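Local coordinates for protein chlamydomonas reinhardtii THB1 (Chlamydomonas reinhardtii, PDB 6CII) that binds one heme per subunit in a truncated 2-on-2 globin fold, here with cyanide on the iron, and probably binds oxygen, at residues 26-31 and 39-44; 20-25 and 102-107; 96-101 and 109-114. All coordinates share one frame; numbering follows the deposited sequence.

Contact 1: residues 26-31 and 39-44; sequences VFYERI and PFFANV. With HEM (protoporphyrin IX containing Fe), chain B; CYN (cyanide ion), chain C.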
loop_
_atom_site.group_PDB
_atom_site.type_symbol
_atom_site.label_atom_id
_atom_site.label_comp_id
_atom_site.label_asym_id
_atom_site.label_seq_id
_atom_site.Cartn_x
_atom_site.Cartn_y
_atom_site.Cartn_z
ATOM N N VAL A 26 -4.196 1.899 -9.735
ATOM C CA VAL A 26 -4.073 3.354 -9.904
ATOM C C VAL A 26 -2.861 3.873 -9.145
ATOM O O VAL A 26 -2.085 4.691 -9.643
ATOM C CB VAL A 26 -5.354 4.070 -9.421
ATOM C CG1 VAL A 26 -5.114 5.611 -9.390
ATOM C CG2 VAL A 26 -6.540 3.720 -10.307
ATOM N N PHE A 27 -2.722 3.417 -7.901
ATOM C CA PHE A 27 -1.595 3.743 -7.036
ATOM C C PHE A 27 -0.262 3.546 -7.749
ATOM O O PHE A 27 0.566 4.462 -7.793
ATOM C CB PHE A 27 -1.773 2.855 -5.802
ATOM C CG PHE A 27 -0.641 2.808 -4.838
ATOM C CD1 PHE A 27 -0.405 3.848 -3.947
ATOM C CD2 PHE A 27 0.078 1.630 -4.707
ATOM C CE1 PHE A 27 0.564 3.748 -2.978
ATOM C CE2 PHE A 27 1.080 1.511 -3.755
ATOM C CZ PHE A 27 1.326 2.573 -2.868
ATOM N N TYR A 28 -0.080 2.397 -8.424
ATOM C CA TYR A 28 1.192 2.192 -9.090
ATOM C C TYR A 28 1.297 2.943 -10.416
ATOM O O TYR A 28 2.412 3.207 -10.858
ATOM C CB TYR A 28 1.469 0.695 -9.302
ATOM C CG TYR A 28 2.019 0.091 -8.014
ATOM C CD1 TYR A 28 3.171 0.611 -7.421
ATOM C CD2 TYR A 28 1.378 -0.946 -7.398
ATOM C CE1 TYR A 28 3.658 0.097 -6.238
ATOM C CE2 TYR A 28 1.870 -1.484 -6.219
ATOM C CZ TYR A 28 2.998 -0.955 -5.656
ATOM O OH TYR A 28 3.417 -1.488 -4.487
ATOM N N GLU A 29 0.182 3.257 -11.094
ATOM C CA GLU A 29 0.303 4.147 -12.253
ATOM C C GLU A 29 0.788 5.532 -11.837
ATOM O O GLU A 29 1.614 6.136 -12.538
ATOM C CB GLU A 29 -1.022 4.237 -13.028
ATOM C CG GLU A 29 -1.404 2.900 -13.719
ATOM C CD GLU A 29 -0.385 2.376 -14.769
ATOM O OE1 GLU A 29 0.564 3.078 -15.128
ATOM O OE2 GLU A 29 -0.532 1.227 -15.226
ATOM N N ARG A 30 0.309 6.045 -10.692
ATOM C CA ARG A 30 0.811 7.320 -10.174
ATOM C C ARG A 30 2.263 7.198 -9.737
ATOM O O ARG A 30 3.056 8.119 -9.928
ATOM C CB ARG A 30 -0.036 7.793 -8.983
ATOM C CG ARG A 30 -1.498 8.002 -9.291
ATOM C CD ARG A 30 -2.284 8.297 -8.012
ATOM N NE ARG A 30 -1.788 9.485 -7.309
ATOM C CZ ARG A 30 -2.419 10.649 -7.218
ATOM N NH1 ARG A 30 -3.606 10.828 -7.786
ATOM N NH2 ARG A 30 -1.857 11.646 -6.539
ATOM N N ILE A 31 2.625 6.084 -9.096
ATOM C CA ILE A 31 3.982 6.006 -8.561
ATOM C C ILE A 31 5.004 5.968 -9.691
ATOM O O ILE A 31 6.057 6.623 -9.625
ATOM C CB ILE A 31 4.097 4.797 -7.617
ATOM C CG1 ILE A 31 3.461 5.180 -6.274
ATOM C CG2 ILE A 31 5.549 4.387 -7.455
ATOM C CD1 ILE A 31 3.234 4.021 -5.287
ATOM N N PRO A 39 12.165 5.834 -9.771
ATOM C CA PRO A 39 13.452 5.128 -9.860
ATOM C C PRO A 39 13.546 3.902 -8.972
ATOM O O PRO A 39 14.275 2.961 -9.327
ATOM C CB PRO A 39 14.462 6.201 -9.447
ATOM C CG PRO A 39 13.805 7.482 -9.927
ATOM C CD PRO A 39 12.359 7.289 -9.599
ATOM N N PHE A 40 12.807 3.869 -7.852
ATOM C CA PHE A 40 12.810 2.686 -6.999
ATOM C C PHE A 40 12.162 1.489 -7.678
ATOM O O PHE A 40 12.491 0.344 -7.344
ATOM C CB PHE A 40 12.097 2.984 -5.681
ATOM C CG PHE A 40 12.868 3.895 -4.773
ATOM C CD1 PHE A 40 12.590 5.247 -4.718
ATOM C CD2 PHE A 40 13.899 3.400 -4.004
ATOM C CE1 PHE A 40 13.316 6.081 -3.899
ATOM C CE2 PHE A 40 14.625 4.242 -3.179
ATOM C CZ PHE A 40 14.332 5.580 -3.137
ATOM N N PHE A 41 11.251 1.721 -8.627
ATOM C CA PHE A 41 10.487 0.638 -9.229
ATOM C C PHE A 41 10.880 0.378 -10.672
ATOM O O PHE A 41 10.248 -0.459 -11.324
ATOM C CB PHE A 41 8.997 0.954 -9.161
ATOM C CG PHE A 41 8.475 1.042 -7.776
ATOM C CD1 PHE A 41 8.509 2.231 -7.096
ATOM C CD2 PHE A 41 7.923 -0.073 -7.179
ATOM C CE1 PHE A 41 8.039 2.325 -5.826
ATOM C CE2 PHE A 41 7.454 0.005 -5.923
ATOM C CZ PHE A 41 7.504 1.222 -5.246
ATOM N N ALA A 42 11.917 1.060 -11.172
ATOM C CA ALA A 42 12.212 1.045 -12.607
ATOM C C ALA A 42 12.627 -0.332 -13.109
ATOM O O ALA A 42 12.461 -0.616 -14.295
ATOM C CB ALA A 42 13.307 2.068 -12.930
ATOM N N ASN A 43 13.185 -1.186 -12.260
ATOM C CA ASN A 43 13.514 -2.544 -12.694
ATOM C C ASN A 43 12.693 -3.589 -11.949
ATOM O O ASN A 43 13.063 -4.762 -11.953
ATOM C CB ASN A 43 15.011 -2.847 -12.549
ATOM C CG ASN A 43 15.520 -3.907 -13.579
ATOM O OD1 ASN A 43 14.957 -4.065 -14.677
ATOM N ND2 ASN A 43 16.589 -4.635 -13.214
ATOM N N VAL A 44 11.573 -3.196 -11.329
ATOM C CA VAL A 44 10.708 -4.120 -10.589
ATOM C C VAL A 44 9.646 -4.684 -11.533
ATOM O O VAL A 44 9.087 -3.963 -12.349
ATOM C CB VAL A 44 10.066 -3.396 -9.390
ATOM C CG1 VAL A 44 8.998 -4.240 -8.724
ATOM C CG2 VAL A 44 11.133 -3.036 -8.365
HETATM C CHA HEM B . 8.079 -4.058 -1.861
HETATM C CHB HEM B . 4.395 -2.572 0.995
HETATM C CHC HEM B . 6.436 1.915 1.197
HETATM C CHD HEM B . 9.516 0.590 -2.439
HETATM C C1A HEM B . 6.947 -4.009 -1.083
HETATM C C2A HEM B . 6.072 -5.134 -0.852
HETATM C C3A HEM B . 5.066 -4.722 -0.083
HETATM C C4A HEM B . 5.229 -3.328 0.207
HETATM C CMA HEM B . 3.863 -5.532 0.449
HETATM C CAA HEM B . 6.344 -6.546 -1.420
HETATM C CBA HEM B . 7.280 -7.261 -0.435
HETATM C CGA HEM B . 7.417 -8.706 -0.819
HETATM O O1A HEM B . 6.580 -9.512 -0.349
HETATM O O2A HEM B . 8.341 -9.035 -1.606
HETATM C C1B HEM B . 4.647 -1.233 1.253
HETATM C C2B HEM B . 3.769 -0.387 2.009
HETATM C C3B HEM B . 4.295 0.837 2.075
HETATM C C4B HEM B . 5.557 0.839 1.352
HETATM C CMB HEM B . 2.441 -0.860 2.637
HETATM C CAB HEM B . 3.613 1.998 2.822
HETATM C CBB HEM B . 3.829 3.272 2.514
HETATM C C1C HEM B . 7.426 1.909 0.227
HETATM C C2C HEM B . 8.290 3.026 -0.111
HETATM C C3C HEM B . 9.128 2.643 -1.094
HETATM C C4C HEM B . 8.822 1.279 -1.456
HETATM C CMC HEM B . 8.220 4.385 0.628
HETATM C CAC HEM B . 10.235 3.449 -1.830
HETATM C CBC HEM B . 9.947 4.677 -2.232
HETATM C C1D HEM B . 9.315 -0.779 -2.586
HETATM C C2D HEM B . 9.999 -1.555 -3.577
HETATM C C3D HEM B . 9.627 -2.846 -3.441
HETATM C C4D HEM B . 8.699 -2.928 -2.346
HETATM C CMD HEM B . 10.976 -0.964 -4.620
HETATM C CAD HEM B . 10.117 -4.020 -4.309
HETATM C CBD HEM B . 11.522 -4.426 -3.862
HETATM C CGD HEM B . 12.018 -5.560 -4.735
HETATM O O1D HEM B . 13.156 -5.457 -5.259
HETATM O O2D HEM B . 11.278 -6.564 -4.898
HETATM N NA HEM B . 6.392 -2.933 -0.409
HETATM N NB HEM B . 5.734 -0.446 0.850
HETATM N NC HEM B . 7.807 0.838 -0.595
HETATM N ND HEM B . 8.514 -1.650 -1.845
HETATM FE FE HEM B . 7.113 -1.082 -0.505
HETATM C C CYN C . 5.864 -0.444 -1.971
HETATM N N CYN C . 5.147 -0.383 -2.856
#

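Contact 2: residues 20-25 and 102-107; sequences VEKAVD and QELGVA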
loop_
_atom_site.group_PDB
_atom_site.type_symbol
_atom_site.label_atom_id
_atom_site.label_comp_id
_atom_site.label_asym_id
_atom_site.label_seq_id
_atom_site.Cartn_x
_atom_site.Cartn_y
_atom_site.Cartn_z
ATOM N N VAL A 20 -9.874 -2.978 -3.878
ATOM C CA VAL A 20 -8.451 -2.980 -3.558
ATOM C C VAL A 20 -7.614 -3.158 -4.822
ATOM O O VAL A 20 -6.605 -2.476 -5.011
ATOM C CB VAL A 20 -8.115 -4.048 -2.500
ATOM C CG1 VAL A 20 -6.588 -4.103 -2.254
ATOM C CG2 VAL A 20 -8.842 -3.717 -1.201
ATOM N N GLU A 21 -8.026 -4.062 -5.715
ATOM C CA GLU A 21 -7.252 -4.255 -6.933
ATOM C C GLU A 21 -7.207 -2.981 -7.771
ATOM O O GLU A 21 -6.138 -2.610 -8.267
ATOM C CB GLU A 21 -7.805 -5.433 -7.726
ATOM C CG GLU A 21 -7.621 -6.751 -6.958
ATOM C CD GLU A 21 -7.722 -7.986 -7.826
ATOM O OE1 GLU A 21 -8.440 -7.948 -8.847
ATOM O OE2 GLU A 21 -7.081 -9.000 -7.476
ATOM N N LYS A 22 -8.343 -2.287 -7.918
ATOM C CA LYS A 22 -8.353 -1.027 -8.651
ATOM C C LYS A 22 -7.467 0.007 -7.964
ATOM O O LYS A 22 -6.686 0.704 -8.626
ATOM C CB LYS A 22 -9.792 -0.506 -8.784
ATOM C CG LYS A 22 -9.920 0.849 -9.486
ATOM C CD LYS A 22 -9.499 0.759 -10.930
ATOM C CE LYS A 22 -9.979 1.996 -11.705
ATOM N NZ LYS A 22 -9.515 1.909 -13.111
ATOM N N ALA A 23 -7.560 0.111 -6.637
ATOM C CA ALA A 23 -6.759 1.114 -5.944
ATOM C C ALA A 23 -5.277 0.847 -6.142
ATOM O O ALA A 23 -4.514 1.769 -6.427
ATOM C CB ALA A 23 -7.108 1.143 -4.454
ATOM N N VAL A 24 -4.858 -0.414 -6.027
ATOM C CA VAL A 24 -3.445 -0.734 -6.219
ATOM C C VAL A 24 -3.014 -0.440 -7.656
ATOM O O VAL A 24 -1.904 0.044 -7.897
ATOM C CB VAL A 24 -3.166 -2.196 -5.817
ATOM C CG1 VAL A 24 -1.763 -2.598 -6.267
ATOM C CG2 VAL A 24 -3.264 -2.338 -4.305
ATOM N N ASP A 25 -3.884 -0.718 -8.634
ATOM C CA ASP A 25 -3.521 -0.443 -10.017
ATOM C C ASP A 25 -3.282 1.056 -10.232
ATOM O O ASP A 25 -2.272 1.452 -10.833
ATOM C CB ASP A 25 -4.620 -0.990 -10.928
ATOM C CG ASP A 25 -4.197 -1.092 -12.363
ATOM O OD1 ASP A 25 -3.024 -1.413 -12.637
ATOM O OD2 ASP A 25 -5.058 -0.865 -13.234
ATOM N N GLN A 102 -9.474 8.583 -2.609
ATOM C CA GLN A 102 -10.386 9.706 -2.775
ATOM C C GLN A 102 -10.989 9.706 -4.170
ATOM O O GLN A 102 -12.206 9.840 -4.340
ATOM C CB GLN A 102 -9.635 11.014 -2.509
ATOM C CG GLN A 102 -10.471 12.260 -2.748
ATOM C CD GLN A 102 -11.638 12.398 -1.780
ATOM O OE1 GLN A 102 -11.617 11.857 -0.670
ATOM N NE2 GLN A 102 -12.668 13.127 -2.203
ATOM N N GLU A 103 -10.146 9.529 -5.184
ATOM C CA GLU A 103 -10.628 9.551 -6.562
ATOM C C GLU A 103 -11.601 8.421 -6.828
ATOM O O GLU A 103 -12.560 8.589 -7.600
ATOM C CB GLU A 103 -9.460 9.445 -7.536
ATOM C CG GLU A 103 -9.850 9.919 -8.911
ATOM C CD GLU A 103 -8.804 9.589 -9.927
ATOM O OE1 GLU A 103 -7.961 8.735 -9.608
ATOM O OE2 GLU A 103 -8.826 10.186 -11.022
ATOM N N LEU A 104 -11.388 7.277 -6.196
ATOM C CA LEU A 104 -12.255 6.137 -6.399
ATOM C C LEU A 104 -13.531 6.214 -5.583
ATOM O O LEU A 104 -14.351 5.295 -5.662
ATOM C CB LEU A 104 -11.480 4.860 -6.090
ATOM C CG LEU A 104 -10.298 4.705 -7.068
ATOM C CD1 LEU A 104 -9.470 3.460 -6.749
ATOM C CD2 LEU A 104 -10.764 4.718 -8.542
ATOM N N GLY A 105 -13.716 7.267 -4.802
ATOM C CA GLY A 105 -14.976 7.482 -4.131
ATOM C C GLY A 105 -15.117 6.770 -2.812
ATOM O O GLY A 105 -16.244 6.563 -2.356
ATOM N N VAL A 106 -14.010 6.363 -2.192
ATOM C CA VAL A 106 -14.090 5.692 -0.898
ATOM C C VAL A 106 -14.629 6.670 0.132
ATOM O O VAL A 106 -14.179 7.812 0.203
ATOM C CB VAL A 106 -12.708 5.148 -0.503
ATOM C CG1 VAL A 106 -12.780 4.513 0.867
ATOM C CG2 VAL A 106 -12.248 4.104 -1.524
ATOM N N ALA A 107 -15.597 6.230 0.933
ATOM C CA ALA A 107 -16.181 7.111 1.939
ATOM C C ALA A 107 -15.112 7.646 2.889
ATOM O O ALA A 107 -14.159 6.944 3.239
ATOM C CB ALA A 107 -17.255 6.375 2.722
#

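Contact 3: residues 96-101 and 109-114; sequences HLDSTL and ELKAEA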
loop_
_atom_site.group_PDB
_atom_site.type_symbol
_atom_site.label_atom_id
_atom_site.label_comp_id
_atom_site.label_asym_id
_atom_site.label_seq_id
_atom_site.Cartn_x
_atom_site.Cartn_y
_atom_site.Cartn_z
ATOM N N HIS A 96 -0.089 9.255 -2.320
ATOM C CA HIS A 96 -0.629 8.664 -3.534
ATOM C C HIS A 96 -1.785 7.737 -3.224
ATOM O O HIS A 96 -2.759 7.689 -3.978
ATOM C CB HIS A 96 0.440 7.889 -4.290
ATOM C CG HIS A 96 1.343 8.753 -5.094
ATOM N ND1 HIS A 96 0.885 9.561 -6.116
ATOM C CD2 HIS A 96 2.685 8.911 -5.055
ATOM C CE1 HIS A 96 1.909 10.190 -6.661
ATOM N NE2 HIS A 96 3.013 9.812 -6.036
ATOM N N LEU A 97 -1.680 6.955 -2.156
ATOM C CA LEU A 97 -2.779 6.048 -1.847
ATOM C C LEU A 97 -3.996 6.826 -1.371
ATOM O O LEU A 97 -5.129 6.499 -1.729
ATOM C CB LEU A 97 -2.369 5.030 -0.796
ATOM C CG LEU A 97 -3.449 3.988 -0.466
ATOM C CD1 LEU A 97 -3.872 3.205 -1.720
ATOM C CD2 LEU A 97 -2.997 3.025 0.654
ATOM N N ASP A 98 -3.783 7.851 -0.561
ATOM C CA ASP A 98 -4.924 8.622 -0.081
ATOM C C ASP A 98 -5.649 9.265 -1.252
ATOM O O ASP A 98 -6.873 9.162 -1.363
ATOM C CB ASP A 98 -4.476 9.681 0.918
ATOM C CG ASP A 98 -5.650 10.523 1.407
ATOM O OD1 ASP A 98 -6.334 10.100 2.343
ATOM O OD2 ASP A 98 -5.908 11.588 0.827
ATOM N N SER A 99 -4.895 9.894 -2.161
ATOM C CA SER A 99 -5.490 10.515 -3.347
ATOM C C SER A 99 -6.192 9.492 -4.228
ATOM O O SER A 99 -7.237 9.785 -4.821
ATOM C CB SER A 99 -4.408 11.239 -4.149
ATOM O OG SER A 99 -3.981 12.408 -3.455
ATOM N N THR A 100 -5.613 8.288 -4.348
ATOM C CA THR A 100 -6.258 7.223 -5.113
ATOM C C THR A 100 -7.598 6.844 -4.507
ATOM O O THR A 100 -8.600 6.684 -5.222
ATOM C CB THR A 100 -5.349 5.999 -5.157
ATOM O OG1 THR A 100 -4.160 6.308 -5.896
ATOM C CG2 THR A 100 -6.081 4.801 -5.756
ATOM N N LEU A 101 -7.620 6.635 -3.184
ATOM C CA LEU A 101 -8.866 6.231 -2.543
ATOM C C LEU A 101 -9.913 7.325 -2.675
ATOM O O LEU A 101 -11.100 7.041 -2.880
ATOM C CB LEU A 101 -8.595 5.904 -1.082
ATOM C CG LEU A 101 -7.735 4.667 -0.849
ATOM C CD1 LEU A 101 -7.514 4.501 0.671
ATOM C CD2 LEU A 101 -8.347 3.419 -1.465
ATOM N N GLU A 109 -14.829 8.210 6.045
ATOM C CA GLU A 109 -14.506 7.455 7.257
ATOM C C GLU A 109 -13.672 6.219 6.932
ATOM O O GLU A 109 -12.747 5.869 7.676
ATOM C CB GLU A 109 -15.779 7.030 7.995
ATOM C CG GLU A 109 -16.690 8.157 8.422
ATOM C CD GLU A 109 -17.323 8.912 7.265
ATOM O OE1 GLU A 109 -17.451 8.353 6.153
ATOM O OE2 GLU A 109 -17.672 10.082 7.470
ATOM N N LEU A 110 -13.997 5.537 5.825
ATOM C CA LEU A 110 -13.241 4.346 5.460
ATOM C C LEU A 110 -11.857 4.723 4.963
ATOM O O LEU A 110 -10.869 4.045 5.269
ATOM C CB LEU A 110 -13.994 3.547 4.386
ATOM C CG LEU A 110 -15.424 3.137 4.747
ATOM C CD1 LEU A 110 -16.000 2.194 3.708
ATOM C CD2 LEU A 110 -15.413 2.485 6.078
ATOM N N LYS A 111 -11.764 5.809 4.192
ATOM C CA LYS A 111 -10.444 6.277 3.777
ATOM C C LYS A 111 -9.556 6.595 4.986
ATOM O O LYS A 111 -8.380 6.239 5.006
ATOM C CB LYS A 111 -10.581 7.494 2.857
ATOM C CG LYS A 111 -9.230 7.944 2.277
ATOM C CD LYS A 111 -9.426 9.047 1.187
ATOM C CE LYS A 111 -10.060 10.303 1.752
ATOM N NZ LYS A 111 -9.045 11.070 2.492
ATOM N N ALA A 112 -10.116 7.247 6.025
ATOM C CA ALA A 112 -9.319 7.574 7.199
ATOM C C ALA A 112 -8.839 6.316 7.891
ATOM O O ALA A 112 -7.685 6.241 8.331
ATOM C CB ALA A 112 -10.134 8.425 8.179
ATOM N N GLU A 113 -9.717 5.318 8.006
ATOM C CA GLU A 113 -9.318 4.065 8.634
ATOM C C GLU A 113 -8.186 3.415 7.849
ATOM O O GLU A 113 -7.176 2.983 8.420
ATOM C CB GLU A 113 -10.510 3.116 8.729
ATOM C CG GLU A 113 -10.122 1.871 9.522
ATOM C CD GLU A 113 -11.294 0.963 9.857
ATOM O OE1 GLU A 113 -12.447 1.329 9.557
ATOM O OE2 GLU A 113 -11.035 -0.117 10.431
ATOM N N ALA A 114 -8.365 3.311 6.529
ATOM C CA ALA A 114 -7.349 2.686 5.691
ATOM C C ALA A 114 -6.028 3.417 5.826
ATOM O O ALA A 114 -4.963 2.795 5.964
ATOM C CB ALA A 114 -7.823 2.669 4.229
#

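Contact 1: residues 26-31 and 39-44
With CG beside the backbone N and anti to the carbonyl carbon in both residues (chi1 -81° and -64°), Tyr28 and Phe41 bring their rings together. These rings line the distal side of the heme pocket in this truncated, 2-on-2 hemoglobin. Tyr28 comes from helix 16-33, Phe41 from the short helix 38-41, and the two side chains cross at about a right angle. The pair is an offset edge-to-face stack: the edge of Tyr28 is directed to the face of Phe41. The ring planes stand at 62° and the centroids are 5.7 Å apart. The closest atoms of the two rings are Tyr28 CE1 and Phe41 CE2, at 3.8 Å. Ile31, one turn further along the helix, adds its CG2 methyl, which lies 3.6 Å from Phe41 CE1. CD1 of Ile31 instead lies over a face of the Phe27 ring, toward its rim.

Phe41 is also a wall of the heme site. The heme methyl CMD sits over one face of its ring, and Phe41 CZ is 3.5 Å from the meso carbon CHD of the heme. An alanine in place of Phe41 would probably open a gap beside the cyanide and leave the Tyr28 edge and Ile31 CG2 without the ring they pack against. Phe40 turns to the heme periphery, where the vinyl carbon CBC lies over one face of its ring.

Tyr28 OH is buried and hydrogen-bonded also to Gln49 and Gln53 of helix 46-60, which probably fixes the hydroxyl in place. Phe27 CD2 sits over the centre of one face of the tyrosine ring. The cyanide nitrogen lies at the ring's edge, in its plane, and Tyr28 OH donates a hydrogen bond of 2.6 Å to CYN N.

Contact 2: residues 20-25 and 102-107
A Schellman motif ends helix 87-103 here, and the leucine just before its glycine packs on helix 16-33 of the globin fold. Leu104 is that leucine. It meets Lys22 and Ala23 through its methyl groups, and no hydrogen bond joins the two segments.

One methyl does most of the work. Leu104 CD1 lies 3.7 Å from Ala23 CA, so it rests against the helix backbone itself. The small side chain of Ala23 permits this approach, with its CB 4.0 Å from Leu104 CD1. The same methyl touches the stem of the lysine, where Lys22 CG is 3.8 Å from Leu104 CD1. The other branch, CD2, meets only this lysine carbon within the contact, at 4.1 Å from Lys22 CG. The lysine stem is set beside the leucine by its first torsion, which holds CG anti to the backbone N (chi1 177°). A bend at chi2 then redirects the rest of the chain. Lys22 is solvent-exposed and Ala23 buried, so Leu104 spans the border between surface and interior.

Gly105 has a positive phi of 86°, which lets the chain turn out of the helix. Its N bonds back to the carbonyl of Gln102, with Gly105 N 3.0 Å from Gln102 O. Ala107 then stands at the N-cap of helix 108-126.

Ala23 also packs on Thr100 and Leu101 of helix 87-103. Val20 and Val24 point away from 102-107, and their side chains touch helix 46-60. Helix 16-33 is thus sandwiched between helix 46-60 and the end of helix 87-103.

Contact 3: residues 96-101 and 109-114
Lys111 and Leu101 form part of the packed centre of an antiparallel helical hairpin, made by the last two long helices of the globin fold, 87-103 and 108-126. The short axes of 96-101 and 109-114 run at 160° to each other and come within 10.3 Å. The backbones are nearest where Leu101 CA and Lys111 CA lie 6.5 Å apart, close to the turn that joins the helices.

The packed part is the whole Lys111 chain, lying across Asp98 and Leu101, together with Leu101 on Ala114. Leu101 CB lies against the methylene stem of Lys111, at 4.0 Å from Lys111 CD. The same stem carbon, Lys111 CD, is 3.6 Å from the backbone Asp98 O. Further along the leucine, 4.0 Å separates Leu101 CD1 from Ala114 CB. Leu101 and Ala114 are both buried. Met115 of helix 108-126 and Val106 of the turn also touch Leu101, and Leu10 of helix 10-13 covers Ala114.

The outward side of 109-114 is the contrast. Ala112 points away and is exposed, as is Glu109, and Glu113 forms a salt bridge with Arg13.

Asp98 is partly exposed, and its side chain crosses that of Lys111 at about a right angle. Lys111 starts out extended, with CG anti to the backbone N (chi1 -174°), then folds at chi3 and chi4 to bring its ammonium back to the aspartate. The resulting salt bridge probably offsets the cost of placing the buried lysine here. Only one carboxylate oxygen is bonded to it: Lys111 NZ donates to Asp98 OD1 at 2.9 Å, on the syn side and 20° out of the carboxylate plane.

Contact 1 and contact 2 share helix 16-33, and their centres are about 17 Å apart. Contact 2 and contact 3 share helix 87-103 and lie much closer, about 8 Å between centres. A probable hydrogen bond from Val106 N to Leu101 O, 3.1 Å, joins these two at the helix end. Contact 1 reaches contact 3 through Arg30, whose NE is 2.9 Å from His96 ND1, a probable hydrogen bond. Only contact 1 lines the heme and cyanide pocket. The Ala23 side chain of contact 2 is about 12 Å from the heme, and that of Asp98 in contact 3 about 11 Å. These two contacts pack helices away from the ligand.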